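Nigerythrin (PDB 1YUZ) reduces peroxide with NADH as electron donor in vitro, as a homodimer whose subunits combine a hemerythrin-like diiron centre with a rubredoxin-like iron centre. Local coordinates at residues E149-E154 with C177-K182; H172-C177 with D197-Y202. All blocks are in the same frame, centred on the assembly; numbering follows the deposited sequence.

How the contacts relate
Contact 1 joins helix 136-161, which carries ligands of the diiron site, to the rubredoxin-like domain, and contact 2 lies within that domain. Their centres are about 11 Å apart, and they share Cys177, a ligand of the single rubredoxin iron. Strand 171-173 lies between strands 180-182 and 200-201 in one sheet: His181 O is 2.8 Å from His172 N, and Tyr179 O is 3.0 Å from Cys174 N, both probable hydrogen bonds. The Tyr179 and Phe199 rings also pack, with CD2 of Tyr179 3.7 Å from CE2 of Phe199. The chain's rubredoxin iron is 13.1 Å from the iron(II) ion of its own diiron site, a separation consistent with electron transfer.

Contact 1 (E149-E154 with C177-K182); sequences ESVHAE and CGYIHK. With FE2 (Fe (II) ion), chain G; FE (Fe (III) ion), chain F; FE (Fe (III) ion), chain H.
His152 and Gly178 make the tight centre of this contact, through a hydrogen bond from NE2 of His152 to O of Gly178, 2.7 Å long with an N-H...O angle of 155°. The carbonyl oxygen lies near the imidazole plane, at the ring edge, although the donor is tilted from the carbonyl plane. On the same ring ND1 binds the iron(II) ion at 2.2 Å, so metal and carbonyl together fix the ring's rotation. Histidine suits the place because its two nitrogens serve both; glycine, lacking a side chain, lets its backbone reach the imidazole. Glu149 bridges the diiron pair with OE1 on iron(II) and OE2 on iron(III), beside a bridging water; Glu40, Glu73, Glu115 and Glu118 supply the other protein ligands. This is the four-helix ferritin-like diiron site meeting a rubredoxin knuckle, in which Tyr179 N donates to Cys177 SG (3.5 Å) while that sulfur binds the third iron. Gly178 lies between a cysteine on one iron and a histidine on another, consistent with an electron route. Packing is looser beside this grip. CD1 of Ile180 lies 3.9 Å from CD2 of His152, the side chains crossing at about a right angle. With CG1 anti to the backbone N (chi1 165°), Val151 sets that methyl 3.6 Å from Ile180 O and 4.0 Å from CD1 of Tyr179. Branched aliphatics suit these places, packing beside both rings without competing for polar atoms. Further out, Tyr179 suits its place twice over, its apolar ring against Val151 and its OH hydrogen-bonded to ND1 of the partly exposed His181 at 2.6 Å.

Contact 2 (H172-C177 with D197-Y202); sequences HLCPIC and DTFTAY. With FE (Fe (III) ion), chain H.
Leu173 and Thr200 form the hydrogen-bonded antiparallel pair that ties the C-terminal strand to the first strand of this rubredoxin-like domain, where Cys174 and Cys177 bind the iron together with Cys189 and Cys192. The backbone bonds are reciprocal: Leu173 N donates to Thr200 O at 2.9 Å, nearly straight at 176°, and Thr200 N returns one to Leu173 O. Next along, His172 and Ala201 are a non-hydrogen-bonded pair, and the small alanine leaves its methyl beside the imidazole. Aromatic contact centres on Phe199. Its CG lies anti to its own carbonyl carbon (chi1 -80°), which lays one face of the ring against Cys174; the cysteine CA stands over the ring centre in a CH-pi contact, 3.6 Å from the centroid. The Cys174 sulfur sits obliquely to the same ring. Phenylalanine suits the place because its flat apolar face packs on Cys174 CA and can cover one flank of the iron-binding loop, and Phe186 adds an edge-to-face partner. Apolar packing occupies the sheet face of Leu173, whose CB meets CE1 of Tyr202 at 3.7 Å while helix 60-87 lies against both side chains. Polar links concern His172: NE2 hydrogen-bonds Glu184, and ND1 is 2.7 Å from a water, and the same water donates a weak bond to Phe199 O, 2.9 Å away.

Contact 1 (E149-E154 with C177-K182)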
loop_
_atom_site.group_PDB
_atom_site.type_symbol
_atom_site.label_atom_id
_atom_site.label_comp_id
_atom_site.label_asym_id
_atom_site.label_seq_id
_atom_site.Cartn_x
_atom_site.Cartn_y
_atom_site.Cartn_z
ATOM N N GLU B 149 7.784 -7.342 4.114
ATOM C CA GLU B 149 6.869 -7.161 2.990
ATOM C C GLU B 149 5.921 -5.983 3.166
ATOM O O GLU B 149 5.646 -5.264 2.209
ATOM C CB GLU B 149 6.057 -8.437 2.739
ATOM C CG GLU B 149 6.879 -9.727 2.712
ATOM C CD GLU B 149 7.918 -9.788 1.602
ATOM O OE1 GLU B 149 8.527 -8.749 1.265
ATOM O OE2 GLU B 149 8.147 -10.900 1.081
ATOM N N SER B 150 5.412 -5.771 4.375
ATOM C CA SER B 150 4.511 -4.646 4.554
ATOM C C SER B 150 5.286 -3.330 4.452
ATOM O O SER B 150 4.729 -2.310 4.060
ATOM C CB SER B 150 3.753 -4.760 5.879
ATOM O OG SER B 150 4.626 -4.904 6.979
ATOM N N VAL B 151 6.570 -3.355 4.799
ATOM C CA VAL B 151 7.399 -2.158 4.674
ATOM C C VAL B 151 7.598 -1.907 3.178
ATOM O O VAL B 151 7.530 -0.772 2.714
ATOM C CB VAL B 151 8.766 -2.344 5.371
ATOM C CG1 VAL B 151 9.741 -1.257 4.932
ATOM C CG2 VAL B 151 8.584 -2.288 6.880
ATOM N N HIS B 152 7.826 -2.973 2.419
ATOM C CA HIS B 152 8.003 -2.843 0.975
ATOM C C HIS B 152 6.746 -2.255 0.348
ATOM O O HIS B 152 6.818 -1.417 -0.553
ATOM C CB HIS B 152 8.272 -4.210 0.348
ATOM C CG HIS B 152 9.547 -4.844 0.806
ATOM N ND1 HIS B 152 9.845 -6.167 0.562
ATOM C CD2 HIS B 152 10.605 -4.337 1.481
ATOM C CE1 HIS B 152 11.032 -6.448 1.069
ATOM N NE2 HIS B 152 11.514 -5.355 1.632
ATOM N N ALA B 153 5.585 -2.704 0.815
ATOM C CA ALA B 153 4.323 -2.204 0.287
ATOM C C ALA B 153 4.232 -0.699 0.515
ATOM O O ALA B 153 3.876 0.051 -0.393
ATOM C CB ALA B 153 3.151 -2.912 0.958
ATOM N N GLU B 154 4.563 -0.252 1.724
ATOM C CA GLU B 154 4.500 1.171 2.021
ATOM C C GLU B 154 5.491 1.960 1.171
ATOM O O GLU B 154 5.162 3.032 0.670
ATOM C CB GLU B 154 4.776 1.429 3.503
ATOM C CG GLU B 154 4.695 2.904 3.857
ATOM C CD GLU B 154 4.972 3.194 5.316
ATOM O OE1 GLU B 154 5.084 4.389 5.664
ATOM O OE2 GLU B 154 5.072 2.241 6.118
ATOM N N CYS B 177 17.700 -8.850 6.970
ATOM C CA CYS B 177 16.262 -8.945 6.773
ATOM C C CYS B 177 15.911 -7.995 5.640
ATOM O O CYS B 177 16.776 -7.266 5.149
ATOM C CB CYS B 177 15.478 -8.639 8.062
ATOM S SG CYS B 177 15.143 -6.916 8.459
ATOM N N GLY B 178 14.658 -8.008 5.218
ATOM C CA GLY B 178 14.264 -7.172 4.102
ATOM C C GLY B 178 13.923 -5.723 4.372
ATOM O O GLY B 178 13.461 -5.030 3.471
ATOM N N TYR B 179 14.144 -5.251 5.592
ATOM C CA TYR B 179 13.816 -3.868 5.903
ATOM C C TYR B 179 14.558 -2.867 5.028
ATOM O O TYR B 179 15.770 -2.967 4.830
ATOM C CB TYR B 179 14.114 -3.556 7.369
ATOM C CG TYR B 179 13.779 -2.128 7.738
ATOM C CD1 TYR B 179 12.453 -1.703 7.839
ATOM C CD2 TYR B 179 14.788 -1.194 7.963
ATOM C CE1 TYR B 179 12.143 -0.380 8.158
ATOM C CE2 TYR B 179 14.489 0.127 8.281
ATOM C CZ TYR B 179 13.167 0.527 8.378
ATOM O OH TYR B 179 12.868 1.831 8.712
ATOM N N ILE B 180 13.812 -1.900 4.512
ATOM C CA ILE B 180 14.370 -0.851 3.676
ATOM C C ILE B 180 13.953 0.488 4.250
ATOM O O ILE B 180 12.783 0.699 4.559
ATOM C CB ILE B 180 13.847 -0.940 2.228
ATOM C CG1 ILE B 180 14.369 -2.216 1.568
ATOM C CG2 ILE B 180 14.276 0.300 1.438
ATOM C CD1 ILE B 180 13.765 -2.501 0.211
ATOM N N HIS B 181 14.920 1.384 4.402
ATOM C CA HIS B 181 14.645 2.714 4.913
ATOM C C HIS B 181 15.018 3.729 3.845
ATOM O O HIS B 181 16.046 3.591 3.187
ATOM C CB HIS B 181 15.471 3.005 6.165
ATOM C CG HIS B 181 14.960 4.167 6.955
ATOM N ND1 HIS B 181 14.006 4.029 7.938
ATOM C CD2 HIS B 181 15.219 5.493 6.866
ATOM C CE1 HIS B 181 13.697 5.219 8.420
ATOM N NE2 HIS B 181 14.419 6.126 7.785
ATOM N N LYS B 182 14.178 4.743 3.672
ATOM C CA LYS B 182 14.449 5.793 2.700
ATOM C C LYS B 182 15.077 6.960 3.446
ATOM O O LYS B 182 14.454 7.558 4.317
ATOM C CB LYS B 182 13.158 6.255 2.018
ATOM C CG LYS B 182 13.377 7.393 1.025
ATOM C CD LYS B 182 12.085 7.779 0.318
ATOM C CE LYS B 182 12.297 8.933 -0.656
ATOM N NZ LYS B 182 12.626 10.209 0.039
HETATM FE FE FE2 G . 8.838 -7.839 -0.495
HETATM FE FE FE F . 8.562 -11.274 -0.881
HETATM FE FE FE H . 16.812 -6.069 9.775
HETATM O O HOH W 1 7.938 -9.572 -1.635
#

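Contact 2 (H172-C177 with D197-Y202)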
loop_
_atom_site.group_PDB
_atom_site.type_symbol
_atom_site.label_atom_id
_atom_site.label_comp_id
_atom_site.label_asym_id
_atom_site.label_seq_id
_atom_site.Cartn_x
_atom_site.Cartn_y
_atom_site.Cartn_z
ATOM N N HIS B 172 18.278 2.300 2.133
ATOM C CA HIS B 172 19.159 1.446 2.909
ATOM C C HIS B 172 18.490 0.127 3.238
ATOM O O HIS B 172 17.403 0.096 3.811
ATOM C CB HIS B 172 19.568 2.181 4.179
ATOM C CG HIS B 172 20.301 3.456 3.914
ATOM N ND1 HIS B 172 21.627 3.486 3.539
ATOM C CD2 HIS B 172 19.880 4.742 3.916
ATOM C CE1 HIS B 172 21.991 4.737 3.324
ATOM N NE2 HIS B 172 20.951 5.518 3.545
ATOM N N LEU B 173 19.153 -0.956 2.850
ATOM C CA LEU B 173 18.659 -2.306 3.071
ATOM C C LEU B 173 19.403 -2.979 4.212
ATOM O O LEU B 173 20.634 -2.952 4.275
ATOM C CB LEU B 173 18.838 -3.142 1.802
ATOM C CG LEU B 173 18.468 -4.625 1.901
ATOM C CD1 LEU B 173 16.974 -4.765 2.143
ATOM C CD2 LEU B 173 18.853 -5.330 0.614
ATOM N N CYS B 174 18.649 -3.592 5.114
ATOM C CA CYS B 174 19.242 -4.289 6.238
ATOM C C CYS B 174 20.083 -5.461 5.721
ATOM O O CYS B 174 19.784 -6.037 4.680
ATOM C CB CYS B 174 18.134 -4.800 7.150
ATOM S SG CYS B 174 18.737 -5.727 8.563
ATOM N N PRO B 175 21.157 -5.819 6.440
ATOM C CA PRO B 175 22.011 -6.932 6.007
ATOM C C PRO B 175 21.377 -8.317 6.151
ATOM O O PRO B 175 21.675 -9.221 5.367
ATOM C CB PRO B 175 23.242 -6.799 6.905
ATOM C CG PRO B 175 23.240 -5.375 7.316
ATOM C CD PRO B 175 21.791 -5.074 7.538
ATOM N N ILE B 176 20.511 -8.488 7.147
ATOM C CA ILE B 176 19.911 -9.798 7.394
ATOM C C ILE B 176 18.395 -9.937 7.276
ATOM O O ILE B 176 17.852 -11.019 7.490
ATOM C CB ILE B 176 20.344 -10.339 8.771
ATOM C CG1 ILE B 176 19.856 -9.407 9.882
ATOM C CG2 ILE B 176 21.866 -10.480 8.809
ATOM C CD1 ILE B 176 20.091 -9.960 11.276
ATOM N N CYS B 177 17.700 -8.850 6.970
ATOM C CA CYS B 177 16.262 -8.945 6.773
ATOM C C CYS B 177 15.911 -7.995 5.640
ATOM O O CYS B 177 16.776 -7.266 5.149
ATOM C CB CYS B 177 15.478 -8.639 8.062
ATOM S SG CYS B 177 15.143 -6.916 8.459
ATOM N N ASP B 197 24.776 1.442 10.387
ATOM C CA ASP B 197 26.065 1.314 9.715
ATOM C C ASP B 197 26.314 -0.040 9.050
ATOM O O ASP B 197 27.294 -0.199 8.327
ATOM C CB ASP B 197 27.208 1.650 10.682
ATOM C CG ASP B 197 27.622 0.473 11.535
ATOM O OD1 ASP B 197 26.741 -0.139 12.168
ATOM O OD2 ASP B 197 28.834 0.164 11.578
ATOM N N THR B 198 25.431 -1.010 9.277
ATOM C CA THR B 198 25.593 -2.327 8.660
ATOM C C THR B 198 24.748 -2.459 7.392
ATOM O O THR B 198 24.883 -3.425 6.644
ATOM C CB THR B 198 25.194 -3.470 9.625
ATOM O OG1 THR B 198 23.784 -3.425 9.877
ATOM C CG2 THR B 198 25.945 -3.341 10.942
ATOM N N PHE B 199 23.882 -1.481 7.155
ATOM C CA PHE B 199 23.007 -1.490 5.985
ATOM C C PHE B 199 23.761 -1.241 4.689
ATOM O O PHE B 199 24.859 -0.685 4.690
ATOM C CB PHE B 199 21.933 -0.410 6.121
ATOM C CG PHE B 199 20.780 -0.788 7.007
ATOM C CD1 PHE B 199 20.986 -1.226 8.312
ATOM C CD2 PHE B 199 19.475 -0.663 6.542
ATOM C CE1 PHE B 199 19.910 -1.530 9.138
ATOM C CE2 PHE B 199 18.392 -0.964 7.360
ATOM C CZ PHE B 199 18.610 -1.399 8.660
ATOM N N THR B 200 23.152 -1.650 3.583
ATOM C CA THR B 200 23.731 -1.440 2.264
ATOM C C THR B 200 22.885 -0.384 1.573
ATOM O O THR B 200 21.656 -0.486 1.532
ATOM C CB THR B 200 23.727 -2.730 1.427
ATOM O OG1 THR B 200 24.656 -3.660 1.994
ATOM C CG2 THR B 200 24.125 -2.437 -0.015
ATOM N N ALA B 201 23.546 0.636 1.041
ATOM C CA ALA B 201 22.866 1.729 0.370
ATOM C C ALA B 201 22.591 1.453 -1.098
ATOM O O ALA B 201 23.432 0.908 -1.814
ATOM C CB ALA B 201 23.688 3.009 0.507
ATOM N N TYR B 202 21.392 1.827 -1.527
ATOM C CA TYR B 202 20.966 1.681 -2.909
ATOM C C TYR B 202 20.608 3.071 -3.425
ATOM O O TYR B 202 19.580 3.631 -2.987
ATOM C CB TYR B 202 19.766 0.729 -3.019
ATOM C CG TYR B 202 20.137 -0.720 -2.788
ATOM C CD1 TYR B 202 20.372 -1.203 -1.501
ATOM C CD2 TYR B 202 20.322 -1.593 -3.862
ATOM C CE1 TYR B 202 20.784 -2.516 -1.286
ATOM C CE2 TYR B 202 20.739 -2.909 -3.658
ATOM C CZ TYR B 202 20.970 -3.361 -2.367
ATOM O OH TYR B 202 21.412 -4.644 -2.155
ATOM O OXT TYR B 202 21.393 3.604 -4.238
HETATM FE FE FE H . 16.812 -6.069 9.775
HETATM O O HOH W 2 23.864 2.001 4.083
#